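Side-chain contacts in TRAP dicarboxylate transporter, DctP subunit (Ochrobactrum anthropi, PDB 4P47), which probably captures an organic acid solute in the periplasm and delivers it to a TRAP-type membrane transporter: residues Phe51-Leu54 and Val55-Ser59; Ile244-Lys247 and Phe248-Leu252; Pro214-Asn217 and Ile218-Lys222; Ala307-Pro310 and Ile311-Phe315. All coordinates share one frame; numbering follows the deposited sequence.

Contact 1. Residues Phe51-Leu54 and Val55-Ser59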
ATOM      1  N   PHE A  51      14.952   9.072   6.108  1.00  6.85           N
ATOM      2  CA  PHE A  51      14.611   9.028   7.530  1.00  8.03           C
ATOM      3  C   PHE A  51      15.875   8.927   8.391  1.00  8.53           C
ATOM      4  O   PHE A  51      16.071   9.690   9.342  1.00  7.07           O
ATOM      5  CB  PHE A  51      13.652   7.866   7.802  1.00  7.61           C
ATOM      6  CG  PHE A  51      13.377   7.650   9.261  1.00  6.26           C
ATOM      7  CD1 PHE A  51      12.442   8.443   9.944  1.00  6.50           C
ATOM      8  CD2 PHE A  51      14.062   6.694   9.984  1.00  6.53           C
ATOM      9  CE1 PHE A  51      12.201   8.259  11.287  1.00  7.19           C
ATOM     10  CE2 PHE A  51      13.810   6.514  11.327  1.00  7.52           C
ATOM     11  CZ  PHE A  51      12.868   7.304  11.976  1.00  7.17           C
ATOM     12  N   ALA A  52      16.732   7.965   8.067  1.00  7.69           N
ATOM     13  CA  ALA A  52      17.954   7.740   8.851  1.00  8.18           C
ATOM     14  C   ALA A  52      18.837   8.989   8.869  1.00  6.95           C
ATOM     15  O   ALA A  52      19.396   9.350   9.899  1.00  8.16           O
ATOM     16  CB  ALA A  52      18.728   6.548   8.288  1.00  9.40           C
ATOM     17  N   GLU A  53      18.969   9.643   7.728  1.00  7.30           N
ATOM     18  CA  GLU A  53      19.821  10.820   7.637  1.00  8.18           C
ATOM     19  C   GLU A  53      19.259  11.982   8.430  1.00  7.83           C
ATOM     20  O   GLU A  53      19.995  12.707   9.106  1.00  8.20           O
ATOM     21  CB  GLU A  53      20.014  11.217   6.181  1.00  9.30           C
ATOM     22  CG  GLU A  53      20.819  12.495   5.987  1.00 10.36           C
ATOM     23  CD  GLU A  53      22.245  12.455   6.580  1.00 14.81           C
ATOM     24  OE1 GLU A  53      22.846  11.359   6.696  1.00 15.56           O
ATOM     25  OE2 GLU A  53      22.791  13.539   6.930  1.00 13.89           O
ATOM     26  N   LEU A  54      17.945  12.158   8.366  1.00  7.37           N
ATOM     27  CA  LEU A  54      17.298  13.215   9.135  1.00  7.72           C
ATOM     28  C   LEU A  54      17.436  12.977  10.629  1.00  6.60           C
ATOM     29  O   LEU A  54      17.671  13.898  11.398  1.00  7.80           O
ATOM     30  CB  LEU A  54      15.822  13.330   8.743  1.00  8.56           C
ATOM     31  CG  LEU A  54      15.589  13.830   7.319  1.00  8.40           C
ATOM     32  CD1 LEU A  54      14.089  13.753   7.007  1.00  8.20           C
ATOM     33  CD2 LEU A  54      16.122  15.239   7.152  1.00 11.97           C
ATOM     34  N   VAL A  55      17.294  11.744  11.072  1.00  7.03           N
ATOM     35  CA  VAL A  55      17.463  11.455  12.472  1.00  7.02           C
ATOM     36  C   VAL A  55      18.913  11.717  12.932  1.00  7.73           C
ATOM     37  O   VAL A  55      19.154  12.251  14.020  1.00  7.83           O
ATOM     38  CB  VAL A  55      17.038   9.996  12.773  1.00  7.20           C
ATOM     39  CG1 VAL A  55      17.422   9.590  14.174  1.00  9.31           C
ATOM     40  CG2 VAL A  55      15.523   9.843  12.581  1.00  7.64           C
ATOM     41  N   LYS A  56      19.876  11.325  12.107  1.00  8.41           N
ATOM     42  CA  LYS A  56      21.284  11.536  12.389  1.00  7.67           C
ATOM     43  C   LYS A  56      21.567  13.032  12.541  1.00  7.48           C
ATOM     44  O   LYS A  56      22.251  13.445  13.473  1.00  8.99           O
ATOM     45  CB  LYS A  56      22.092  10.922  11.251  1.00  8.60           C
ATOM     46  CG  LYS A  56      23.604  11.101  11.349  1.00 11.91           C
ATOM     47  CD  LYS A  56      24.271  10.171  10.322  1.00 17.64           C
ATOM     48  CE  LYS A  56      25.779  10.111  10.453  1.00 22.45           C
ATOM     49  NZ  LYS A  56      26.374  11.381  10.031  1.00 16.34           N
ATOM     50  N   GLU A  57      21.014  13.838  11.646  1.00  7.58           N
ATOM     51  CA  GLU A  57      21.239  15.279  11.663  1.00  8.51           C
ATOM     52  C   GLU A  57      20.585  15.909  12.880  1.00  8.48           C
ATOM     53  O   GLU A  57      21.231  16.615  13.660  1.00  9.94           O
ATOM     54  CB  GLU A  57      20.719  15.918  10.373  1.00 10.13           C
ATOM     55  CG  GLU A  57      21.552  15.568   9.146  1.00  9.79           C
ATOM     56  CD  GLU A  57      20.883  15.955   7.833  1.00 17.19           C
ATOM     57  OE1 GLU A  57      19.786  16.566   7.853  1.00 16.97           O
ATOM     58  OE2 GLU A  57      21.435  15.618   6.763  1.00 14.08           O
ATOM     59  N   LYS A  58      19.308  15.609  13.081  1.00  8.02           N
ATOM     60  CA  LYS A  58      18.537  16.277  14.121  1.00  9.30           C
ATOM     61  C   LYS A  58      19.016  15.914  15.498  1.00  9.05           C
ATOM     62  O   LYS A  58      18.879  16.707  16.427  1.00 10.84           O
ATOM     63  CB  LYS A  58      17.063  15.887  13.994  1.00  8.92           C
ATOM     64  CG  LYS A  58      16.366  16.489  12.808  1.00  8.18           C
ATOM     65  CD  LYS A  58      14.971  15.843  12.650  1.00 11.14           C
ATOM     66  CE  LYS A  58      14.191  16.407  11.480  1.00  9.13           C
ATOM     67  NZ  LYS A  58      13.613  17.738  11.734  1.00 11.64           N
ATOM     68  N   SER A  59      19.584  14.721  15.645  1.00  9.14           N
ATOM     69  CA  SER A  59      20.080  14.250  16.932  1.00  9.70           C
ATOM     70  C   SER A  59      21.570  14.524  17.138  1.00  8.43           C
ATOM     71  O   SER A  59      22.139  14.118  18.146  1.00 10.66           O
ATOM     72  CB  SER A  59      19.853  12.733  17.106  1.00 10.19           C
ATOM     73  OG  SER A  59      20.666  11.958  16.245  1.00  9.40           O
TER
HETATM   74  O   HOH W   1      24.595  13.440   9.506  1.00 19.73           O

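Contact 2. Residues Ile244-Lys247 and Phe248-Leu252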
ATOM      1  N   ILE A 244       7.000   2.023  15.202  1.00  7.21           N
ATOM      2  CA  ILE A 244       8.055   1.822  16.160  1.00  6.82           C
ATOM      3  C   ILE A 244       7.507   1.010  17.344  1.00  6.69           C
ATOM      4  O   ILE A 244       6.339   1.131  17.709  1.00  8.79           O
ATOM      5  CB  ILE A 244       8.678   3.203  16.557  1.00  7.39           C
ATOM      6  CG1 ILE A 244       9.912   3.023  17.428  1.00  9.35           C
ATOM      7  CG2 ILE A 244       7.660   4.128  17.237  1.00  8.35           C
ATOM      8  CD1 ILE A 244      10.776   4.261  17.454  1.00  9.53           C
ATOM      9  N   SER A 245       8.356   0.150  17.894  1.00  7.45           N
ATOM     10  CA  SER A 245       8.004  -0.693  19.035  1.00  9.09           C
ATOM     11  C   SER A 245       7.590   0.166  20.239  1.00  9.69           C
ATOM     12  O   SER A 245       8.316   1.070  20.636  1.00  9.53           O
ATOM     13  CB  SER A 245       9.199  -1.573  19.395  1.00  9.60           C
ATOM     14  OG  SER A 245       9.033  -2.224  20.649  1.00 11.61           O
ATOM     15  N   LYS A 246       6.432  -0.102  20.834  1.00  9.70           N
ATOM     16  CA  LYS A 246       6.031   0.656  22.030  1.00 10.06           C
ATOM     17  C   LYS A 246       6.989   0.429  23.213  1.00 10.64           C
ATOM     18  O   LYS A 246       7.272   1.359  23.964  1.00 11.34           O
ATOM     19  CB  LYS A 246       4.597   0.334  22.430  1.00 11.82           C
ATOM     20  CG  LYS A 246       4.111   1.093  23.666  1.00 14.43           C
ATOM     21  CD  LYS A 246       2.617   0.902  23.874  1.00 16.49           C
ATOM     22  CE  LYS A 246       2.096   1.793  25.009  1.00 15.57           C
ATOM     23  NZ  LYS A 246       2.746   1.460  26.310  1.00 18.72           N
ATOM     24  N   LYS A 247       7.488  -0.792  23.372  1.00 10.63           N
ATOM     25  CA  LYS A 247       8.460  -1.077  24.435  1.00 12.47           C
ATOM     26  C   LYS A 247       9.649  -0.106  24.333  1.00 12.48           C
ATOM     27  O   LYS A 247      10.102   0.462  25.321  1.00 14.81           O
ATOM     28  CB  LYS A 247       8.921  -2.526  24.324  1.00 16.02           C
ATOM     29  CG  LYS A 247       9.763  -3.031  25.470  1.00 34.72           C
ATOM     30  CD  LYS A 247       9.752  -4.560  25.499  1.00 39.73           C
ATOM     31  CE  LYS A 247      10.649  -5.117  26.596  1.00 42.57           C
ATOM     32  NZ  LYS A 247      10.485  -4.381  27.878  1.00 48.24           N
ATOM     33  N   PHE A 248      10.158   0.086  23.118  1.00 11.50           N
ATOM     34  CA  PHE A 248      11.242   1.042  22.872  1.00 10.14           C
ATOM     35  C   PHE A 248      10.836   2.520  23.040  1.00 10.48           C
ATOM     36  O   PHE A 248      11.522   3.300  23.702  1.00 11.87           O
ATOM     37  CB  PHE A 248      11.804   0.814  21.456  1.00 11.53           C
ATOM     38  CG  PHE A 248      12.951   1.718  21.092  1.00 11.90           C
ATOM     39  CD1 PHE A 248      14.207   1.501  21.635  1.00 15.87           C
ATOM     40  CD2 PHE A 248      12.795   2.747  20.175  1.00 15.47           C
ATOM     41  CE1 PHE A 248      15.281   2.308  21.292  1.00 13.94           C
ATOM     42  CE2 PHE A 248      13.872   3.567  19.844  1.00 13.99           C
ATOM     43  CZ  PHE A 248      15.108   3.345  20.411  1.00 13.75           C
ATOM     44  N   TRP A 249       9.716   2.895  22.433  1.00  9.88           N
ATOM     45  CA  TRP A 249       9.154   4.240  22.527  1.00  9.66           C
ATOM     46  C   TRP A 249       8.979   4.691  23.969  1.00 11.58           C
ATOM     47  O   TRP A 249       9.306   5.819  24.289  1.00 12.24           O
ATOM     48  CB  TRP A 249       7.794   4.234  21.831  1.00 11.03           C
ATOM     49  CG  TRP A 249       7.129   5.542  21.611  1.00  9.27           C
ATOM     50  CD1 TRP A 249       6.011   6.008  22.253  1.00 10.93           C
ATOM     51  CD2 TRP A 249       7.497   6.547  20.664  1.00  9.04           C
ATOM     52  NE1 TRP A 249       5.665   7.235  21.751  1.00 13.23           N
ATOM     53  CE2 TRP A 249       6.557   7.586  20.772  1.00 10.99           C
ATOM     54  CE3 TRP A 249       8.515   6.659  19.710  1.00 10.25           C
ATOM     55  CZ2 TRP A 249       6.612   8.725  19.990  1.00 15.05           C
ATOM     56  CZ3 TRP A 249       8.557   7.801  18.932  1.00 10.68           C
ATOM     57  CH2 TRP A 249       7.612   8.807  19.072  1.00 15.06           C
ATOM     58  N   ASP A 250       8.495   3.797  24.828  1.00 12.27           N
ATOM     59  CA  ASP A 250       8.217   4.152  26.223  1.00 11.35           C
ATOM     60  C   ASP A 250       9.475   4.507  26.989  1.00 16.19           C
ATOM     61  O   ASP A 250       9.404   5.189  28.012  1.00 14.66           O
ATOM     62  CB  ASP A 250       7.449   3.029  26.924  1.00 13.93           C
ATOM     63  CG  ASP A 250       5.982   3.001  26.543  1.00 15.15           C
ATOM     64  OD1 ASP A 250       5.474   4.018  26.030  1.00 17.40           O
ATOM     65  OD2 ASP A 250       5.332   1.974  26.792  1.00 14.75           O
ATOM     66  N   ARG A 251      10.626   4.073  26.491  1.00 14.30           N
ATOM     67  CA  ARG A 251      11.899   4.397  27.128  1.00 14.06           C
ATOM     68  C   ARG A 251      12.481   5.716  26.641  1.00 13.36           C
ATOM     69  O   ARG A 251      13.480   6.179  27.165  1.00 17.90           O
ATOM     70  CB  ARG A 251      12.925   3.300  26.881  1.00 20.97           C
ATOM     71  CG  ARG A 251      12.668   2.007  27.599  1.00 33.12           C
ATOM     72  CD  ARG A 251      13.591   0.932  27.038  1.00 45.31           C
ATOM     73  NE  ARG A 251      13.872  -0.137  27.993  1.00 54.84           N
ATOM     74  CZ  ARG A 251      12.973  -1.016  28.427  1.00 54.96           C
ATOM     75  NH1 ARG A 251      11.714  -0.954  28.008  1.00 56.31           N
ATOM     76  NH2 ARG A 251      13.333  -1.954  29.291  1.00 55.58           N
ATOM     77  N   LEU A 252      11.890   6.314  25.619  1.00 12.64           N
ATOM     78  CA  LEU A 252      12.427   7.552  25.075  1.00 12.33           C
ATOM     79  C   LEU A 252      11.878   8.789  25.760  1.00 16.50           C
ATOM     80  O   LEU A 252      10.780   8.753  26.314  1.00 16.14           O
ATOM     81  CB  LEU A 252      12.101   7.640  23.577  1.00 12.00           C
ATOM     82  CG  LEU A 252      12.647   6.534  22.666  1.00 12.14           C
ATOM     83  CD1 LEU A 252      12.159   6.800  21.233  1.00 12.15           C
ATOM     84  CD2 LEU A 252      14.172   6.428  22.720  1.00 16.29           C
TER

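Contact 3. Residues Pro214-Asn217 and Ile218-Lys222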
ATOM      1  N   PRO A 214       0.978  -4.071  -7.952  1.00  6.15           N
ATOM      2  CA  PRO A 214       1.492  -2.772  -8.420  1.00  7.34           C
ATOM      3  C   PRO A 214       2.219  -2.854  -9.751  1.00  7.45           C
ATOM      4  O   PRO A 214       2.616  -3.926 -10.208  1.00  7.21           O
ATOM      5  CB  PRO A 214       2.443  -2.337  -7.301  1.00  9.33           C
ATOM      6  CG  PRO A 214       2.001  -3.123  -6.089  1.00  9.12           C
ATOM      7  CD  PRO A 214       1.575  -4.454  -6.662  1.00  7.04           C
ATOM      8  N   ASN A 215       2.364  -1.711 -10.405  1.00  6.96           N
ATOM      9  CA  ASN A 215       3.026  -1.647 -11.683  1.00  7.09           C
ATOM     10  C   ASN A 215       4.481  -2.115 -11.643  1.00  7.41           C
ATOM     11  O   ASN A 215       4.952  -2.715 -12.608  1.00  7.47           O
ATOM     12  CB  ASN A 215       3.002  -0.211 -12.213  1.00  8.17           C
ATOM     13  CG  ASN A 215       1.618   0.264 -12.580  1.00  9.66           C
ATOM     14  OD1 ASN A 215       0.712  -0.533 -12.837  1.00  9.61           O
ATOM     15  ND2 ASN A 215       1.442   1.586 -12.577  1.00 11.35           N
ATOM     16  N   ALA A 216       5.192  -1.852 -10.542  1.00  7.83           N
ATOM     17  CA  ALA A 216       6.618  -2.133 -10.489  1.00  7.64           C
ATOM     18  C   ALA A 216       6.871  -3.595 -10.752  1.00  8.45           C
ATOM     19  O   ALA A 216       7.871  -3.946 -11.379  1.00  8.73           O
ATOM     20  CB  ALA A 216       7.200  -1.738  -9.146  1.00 11.34           C
ATOM     21  N   ASN A 217       5.967  -4.452 -10.295  1.00  7.83           N
ATOM     22  CA  ASN A 217       6.141  -5.885 -10.450  1.00  6.79           C
ATOM     23  C   ASN A 217       6.193  -6.294 -11.912  1.00  7.91           C
ATOM     24  O   ASN A 217       6.852  -7.268 -12.258  1.00  7.87           O
ATOM     25  CB  ASN A 217       4.993  -6.627  -9.767  1.00  8.25           C
ATOM     26  CG  ASN A 217       4.891  -6.322  -8.290  1.00  9.27           C
ATOM     27  OD1 ASN A 217       4.670  -5.182  -7.884  1.00 10.74           O
ATOM     28  ND2 ASN A 217       5.013  -7.362  -7.467  1.00 10.96           N
ATOM     29  N   ILE A 218       5.480  -5.579 -12.779  1.00  7.76           N
ATOM     30  CA  ILE A 218       5.457  -5.920 -14.192  1.00  6.86           C
ATOM     31  C   ILE A 218       6.870  -5.860 -14.767  1.00  8.40           C
ATOM     32  O   ILE A 218       7.278  -6.724 -15.549  1.00  8.82           O
ATOM     33  CB  ILE A 218       4.501  -4.992 -14.978  1.00  6.78           C
ATOM     34  CG1 ILE A 218       3.075  -5.174 -14.465  1.00  7.22           C
ATOM     35  CG2 ILE A 218       4.578  -5.284 -16.484  1.00  9.55           C
ATOM     36  CD1 ILE A 218       2.090  -4.110 -14.902  1.00  7.45           C
ATOM     37  N   ILE A 219       7.615  -4.829 -14.382  1.00  9.21           N
ATOM     38  CA  ILE A 219       9.002  -4.714 -14.804  1.00 10.86           C
ATOM     39  C   ILE A 219       9.902  -5.685 -14.033  1.00 11.70           C
ATOM     40  O   ILE A 219      10.661  -6.444 -14.651  1.00 12.45           O
ATOM     41  CB  ILE A 219       9.488  -3.272 -14.647  1.00  9.98           C
ATOM     42  CG1 ILE A 219       8.717  -2.333 -15.598  1.00 12.64           C
ATOM     43  CG2 ILE A 219      11.001  -3.206 -14.854  1.00 13.42           C
ATOM     44  CD1 ILE A 219       8.909  -2.578 -17.072  1.00 15.55           C
ATOM     45  N   ASN A 220       9.818  -5.692 -12.707  1.00 10.02           N
ATOM     46  CA  ASN A 220      10.743  -6.474 -11.889  1.00 11.37           C
ATOM     47  C   ASN A 220      10.681  -7.969 -12.189  1.00 13.50           C
ATOM     48  O   ASN A 220      11.717  -8.640 -12.267  1.00 14.81           O
ATOM     49  CB  ASN A 220      10.492  -6.218 -10.398  1.00 12.89           C
ATOM     50  CG  ASN A 220      10.654  -4.752 -10.020  1.00 21.77           C
ATOM     51  OD1 ASN A 220      11.337  -3.996 -10.710  1.00 23.13           O
ATOM     52  ND2 ASN A 220      10.036  -4.349  -8.914  1.00 24.40           N
ATOM     53  N   ALA A 221       9.471  -8.491 -12.368  1.00 10.41           N
ATOM     54  CA  ALA A 221       9.269  -9.912 -12.653  1.00 11.38           C
ATOM     55  C   ALA A 221       9.128 -10.206 -14.148  1.00 11.44           C
ATOM     56  O   ALA A 221       8.870 -11.345 -14.543  1.00 12.15           O
ATOM     57  CB  ALA A 221       8.059 -10.434 -11.897  1.00 12.24           C
ATOM     58  N   LYS A 222       9.275  -9.180 -14.986  1.00 10.04           N
ATOM     59  CA  LYS A 222       9.207  -9.323 -16.442  1.00 10.72           C
ATOM     60  C   LYS A 222       7.881  -9.886 -16.934  1.00  9.46           C
ATOM     61  O   LYS A 222       7.798 -10.623 -17.907  1.00  9.45           O
ATOM     62  CB  LYS A 222      10.368 -10.167 -16.958  1.00 13.15           C
ATOM     63  CG  LYS A 222      11.726  -9.690 -16.451  1.00 17.47           C
ATOM     64  CD  LYS A 222      12.852 -10.552 -17.038  1.00 20.43           C
ATOM     65  CE  LYS A 222      14.219 -10.129 -16.546  1.00 35.33           C
ATOM     66  NZ  LYS A 222      14.585  -8.800 -17.081  1.00 40.27           N
TER

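Contact 4. Residues Ala307-Pro310 and Ile311-Phe315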
ATOM      1  N   ALA A 307     -20.823  -1.842  -8.522  1.00 10.95           N
ATOM      2  CA  ALA A 307     -21.101  -3.243  -8.786  1.00 10.91           C
ATOM      3  C   ALA A 307     -20.600  -4.144  -7.669  1.00 11.10           C
ATOM      4  O   ALA A 307     -21.179  -5.195  -7.408  1.00 12.96           O
ATOM      5  CB  ALA A 307     -20.509  -3.670 -10.130  1.00 11.76           C
ATOM      6  N   VAL A 308     -19.535  -3.740  -6.986  1.00 10.25           N
ATOM      7  CA  VAL A 308     -18.977  -4.591  -5.955  1.00 11.07           C
ATOM      8  C   VAL A 308     -19.428  -4.196  -4.548  1.00  9.71           C
ATOM      9  O   VAL A 308     -19.285  -4.974  -3.608  1.00 10.23           O
ATOM     10  CB  VAL A 308     -17.418  -4.699  -6.029  1.00 11.60           C
ATOM     11  CG1 VAL A 308     -17.001  -5.155  -7.427  1.00 11.90           C
ATOM     12  CG2 VAL A 308     -16.732  -3.401  -5.664  1.00 11.85           C
ATOM     13  N   LYS A 309     -20.035  -3.022  -4.403  1.00 11.57           N
ATOM     14  CA  LYS A 309     -20.404  -2.535  -3.086  1.00  9.93           C
ATOM     15  C   LYS A 309     -21.244  -3.515  -2.255  1.00 10.15           C
ATOM     16  O   LYS A 309     -20.978  -3.682  -1.067  1.00 11.12           O
ATOM     17  CB  LYS A 309     -21.163  -1.214  -3.204  1.00 14.15           C
ATOM     18  CG  LYS A 309     -21.527  -0.649  -1.838  1.00 14.73           C
ATOM     19  CD  LYS A 309     -22.182   0.717  -1.925  1.00 19.16           C
ATOM     20  CE  LYS A 309     -22.330   1.351  -0.541  1.00 25.34           C
ATOM     21  NZ  LYS A 309     -23.213   0.545   0.358  1.00 25.41           N
ATOM     22  N   PRO A 310     -22.282  -4.130  -2.846  1.00  9.93           N
ATOM     23  CA  PRO A 310     -23.087  -5.012  -1.981  1.00 12.36           C
ATOM     24  C   PRO A 310     -22.295  -6.194  -1.401  1.00 10.48           C
ATOM     25  O   PRO A 310     -22.640  -6.699  -0.329  1.00 13.28           O
ATOM     26  CB  PRO A 310     -24.205  -5.510  -2.907  1.00 14.94           C
ATOM     27  CG  PRO A 310     -24.272  -4.491  -4.021  1.00 16.53           C
ATOM     28  CD  PRO A 310     -22.845  -4.010  -4.200  1.00 11.56           C
ATOM     29  N   ILE A 311     -21.248  -6.619  -2.097  1.00 11.07           N
ATOM     30  CA  ILE A 311     -20.375  -7.675  -1.607  1.00  9.40           C
ATOM     31  C   ILE A 311     -19.446  -7.105  -0.532  1.00  9.73           C
ATOM     32  O   ILE A 311     -19.322  -7.662   0.554  1.00  9.70           O
ATOM     33  CB  ILE A 311     -19.552  -8.300  -2.763  1.00  9.63           C
ATOM     34  CG1 ILE A 311     -20.447  -9.157  -3.664  1.00 10.53           C
ATOM     35  CG2 ILE A 311     -18.432  -9.171  -2.225  1.00 11.12           C
ATOM     36  CD1 ILE A 311     -21.252  -8.372  -4.690  1.00 12.01           C
ATOM     37  N   ILE A 312     -18.811  -5.982  -0.844  1.00  9.59           N
ATOM     38  CA  ILE A 312     -17.831  -5.355   0.036  1.00 10.58           C
ATOM     39  C   ILE A 312     -18.452  -4.878   1.345  1.00 10.98           C
ATOM     40  O   ILE A 312     -17.780  -4.839   2.358  1.00 11.02           O
ATOM     41  CB  ILE A 312     -17.115  -4.187  -0.707  1.00 12.13           C
ATOM     42  CG1 ILE A 312     -16.387  -4.719  -1.948  1.00 14.84           C
ATOM     43  CG2 ILE A 312     -16.170  -3.444   0.232  1.00 13.25           C
ATOM     44  CD1 ILE A 312     -15.417  -5.854  -1.674  1.00 17.21           C
ATOM     45  N   ASP A 313     -19.758  -4.574   1.335  1.00  9.70           N
ATOM     46  CA  ASP A 313     -20.443  -4.135   2.547  1.00 12.68           C
ATOM     47  C   ASP A 313     -20.371  -5.183   3.667  1.00 11.51           C
ATOM     48  O   ASP A 313     -20.564  -4.857   4.835  1.00 13.06           O
ATOM     49  CB  ASP A 313     -21.923  -3.808   2.260  1.00 12.41           C
ATOM     50  CG  ASP A 313     -22.121  -2.432   1.623  1.00 16.36           C
ATOM     51  OD1 ASP A 313     -21.239  -1.547   1.710  1.00 15.98           O
ATOM     52  OD2 ASP A 313     -23.199  -2.252   1.015  1.00 19.08           O
ATOM     53  N   LYS A 314     -20.084  -6.435   3.326  1.00 10.91           N
ATOM     54  CA  LYS A 314     -20.018  -7.506   4.318  1.00 13.75           C
ATOM     55  C   LYS A 314     -18.881  -7.331   5.321  1.00 14.59           C
ATOM     56  O   LYS A 314     -18.921  -7.903   6.405  1.00 15.91           O
ATOM     57  CB  LYS A 314     -19.852  -8.865   3.624  1.00 14.01           C
ATOM     58  CG  LYS A 314     -18.415  -9.177   3.116  1.00 18.00           C
ATOM     59  CD  LYS A 314     -18.285 -10.590   2.560  1.00 31.11           C
ATOM     60  CE  LYS A 314     -19.180 -10.802   1.334  1.00 29.69           C
ATOM     61  NZ  LYS A 314     -19.068 -12.185   0.758  1.00 24.39           N
ATOM     62  N   PHE A 315     -17.867  -6.560   4.959  1.00 11.41           N
ATOM     63  CA  PHE A 315     -16.738  -6.325   5.865  1.00 11.43           C
ATOM     64  C   PHE A 315     -16.967  -5.198   6.866  1.00 11.54           C
ATOM     65  O   PHE A 315     -16.163  -4.997   7.787  1.00 11.90           O
ATOM     66  CB  PHE A 315     -15.463  -6.040   5.071  1.00 11.60           C
ATOM     67  CG  PHE A 315     -15.091  -7.159   4.156  1.00 12.62           C
ATOM     68  CD1 PHE A 315     -14.612  -8.351   4.669  1.00 12.39           C
ATOM     69  CD2 PHE A 315     -15.271  -7.048   2.790  1.00 13.27           C
ATOM     70  CE1 PHE A 315     -14.308  -9.413   3.821  1.00 14.42           C
ATOM     71  CE2 PHE A 315     -14.965  -8.115   1.940  1.00 13.92           C
ATOM     72  CZ  PHE A 315     -14.484  -9.284   2.460  1.00 13.19           C
TER

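Contact 1. Residues Phe51-Leu54 and Val55-Ser59
Val55 sets one methyl, CG2, over a face of the Phe51 ring, one helical turn back. CG2 lies 3.9 Å from the ring centroid and 17° off the ring normal, a CH-pi contact displaced toward the far rim, where CZ is its nearest ring atom. The ring is within reach because Phe51 holds CG anti to its own N (chi1 173°), while CG2 of Val55 sits beside the Val55 N. Phe51 also meets the ring of Phe34 at a steep angle, and Phe51 and Val55 both pack on Val65 of strand 63-68 and Ala263 of helix 254-288.

On the polar flank the carboxylates of Glu53 and Glu57 are turned 73° against each other. Glu53 OE2 and Glu57 OE2 are only 2.5 Å apart, so one acid group probably carries a proton. A water gives a hydrogen to Glu53 OE2 and accepts one from Lys56 NZ at 2.8 Å, linking the two side chains. At the C-terminal end, Ser59 OG and Ser59 N reach Val55 O from opposite faces of its carbonyl plane, OG at 2.7 Å. This is an amphipathic helix, 43-58, forming the crossover of the beta-alpha-beta unit between parallel strands 30-35 and 63-68.

Contact 2. Residues Ile244-Lys247 and Phe248-Leu252
Ile244 fills the angle between two aromatic side chains, and this is the tightly packed side of the contact. Its CD1 comes to the edge of the Phe248 ring, in the ring plane and 3.7 Å from CD2, while its other branch, CG2, lies 3.6 Å from Trp249 CE3, the two side chains crossing at about a right angle. With CG1 anti to the backbone N (chi1 -173°), Ile244 splits its two branches between the rings. Ile142 backs Ile244 and Trp249 from strand 141-156, Ile32 lies against Phe248, and Lys257 makes a cation-pi contact with Trp249.

The chain here passes from strand 229-245 into the short helix 246-249, with Ser245 at the N-cap position; its OG bonds to Leu83 O, and its carbonyl O receives Trp249 N at 2.9 Å. A type I turn, Trp249 to Leu252, follows.

The outer side is looser and polar. Lys246, bent at its last torsion, brings NZ 2.7 Å from Asp250 OD2, a salt bridge that uses the syn lone pair. Lys247 and Arg251 run side by side in the same direction, NZ and NH1 3.6 Å apart despite their like charges, and Arg251 NH1 makes a weak 3.4 Å bond to Lys247 O.

Contact 3. Residues Pro214-Asn217 and Ile218-Lys222
Ile218 and Asn215 meet at the start of the short helix 216-220, a single compact turn that closes in a Schellman motif, Lys222 having positive phi. The backbone hydrogen bonds carry most of the contact. Ala216 O takes Asn220 N at 2.9 Å, nearly straight at 174° and in the carbonyl plane, and a second, weak and bent bond comes from Ile219 N. Asn217 O receives Ala221 N at 2.9 Å. The bond from Ile218 N to Asn215 O is less regular: its donor stands above the carbonyl plane, 51° out of it.

Ile218 packs on the backbone: its CB lies 3.3 Å from Asn215 O, and its CG1 and CD1 run on past that oxygen. The isoleucines look instead toward neighbouring elements: both touch Ile286 of helix 254-288, and Ile218 also meets Leu230 of strand 229-245.

Among the polar side chains, the amide of Asn215 is tied at both ends, OD1 to Asn153 ND2 and ND2 to Asp279 OD1, linking the turn to strand 141-156 and the long helix. Asn220, with CG beside its own N (chi1 -59°), folds its amide back over the Ala216 carbonyl, leaving CG 3.2 Å from Ala216 O and ND2 3.9 Å from Ala216 CB.

Contact 4. Residues Ala307-Pro310 and Ile311-Phe315
Different first torsions bring Lys309 and Asp313 together: the lysine sends CG away from its own N (chi1 -178°), toward the C-terminal end, and the aspartate keeps CG beside its N (chi1 -80°), leaning back. The lysine chain runs extended to CE and bends only at the last torsion, which turns NZ onto the carboxylate. NZ lies 2.9 Å from OD2 of Asp313, on its syn lone pair, and makes a weak second bond to OD1 at 3.2 Å, so both oxygens share the ammonium group. The same pair is joined through the backbone, Asp313 N to Lys309 O at 2.8 Å.

On another flank Val308 and Ile312 lie side by side, pointing the same way, with CG2 of the valine 4.0 Å from CG1 of the isoleucine. Val308 and Ile311 touch Ala186, Val308 also meets Leu187, and Ile312 packs on Leu110 and Pro111. Val308 O accepts Ile312 N at 3.0 Å and, weakly, Ile311 N. Pro310 has no N-H to give to the preceding turn, and the helix kinks there. The arrangement is that of an i to i+4 salt bridge on the outer side and Val308 and Ile312 on the packed side, at the end region of helix 298-312, which lies against helix 178-186.

How the contacts relate
All four contacts are local and none touches another. Contacts 1 and 2 are the closest pair, with centres 18 Å and nearest atoms about 7 Å apart, on the same side of the chain's centre. Strand 30-35 and helix 254-288 connect them: Phe34 and Ala263 meet contact 1, Ile32 and Lys257 meet contact 2. Farther along, that long helix also borders contact 3, whose centre is 32 Å from that of contact 1. Strand 229-245 links contacts 3 and 2, 36 Å apart between centres. The centre of contact 4 is about 44 Å from that of contact 1, on the opposite side of the chain's centre. In this crystal the C-terminus occupies the ligand-binding pocket.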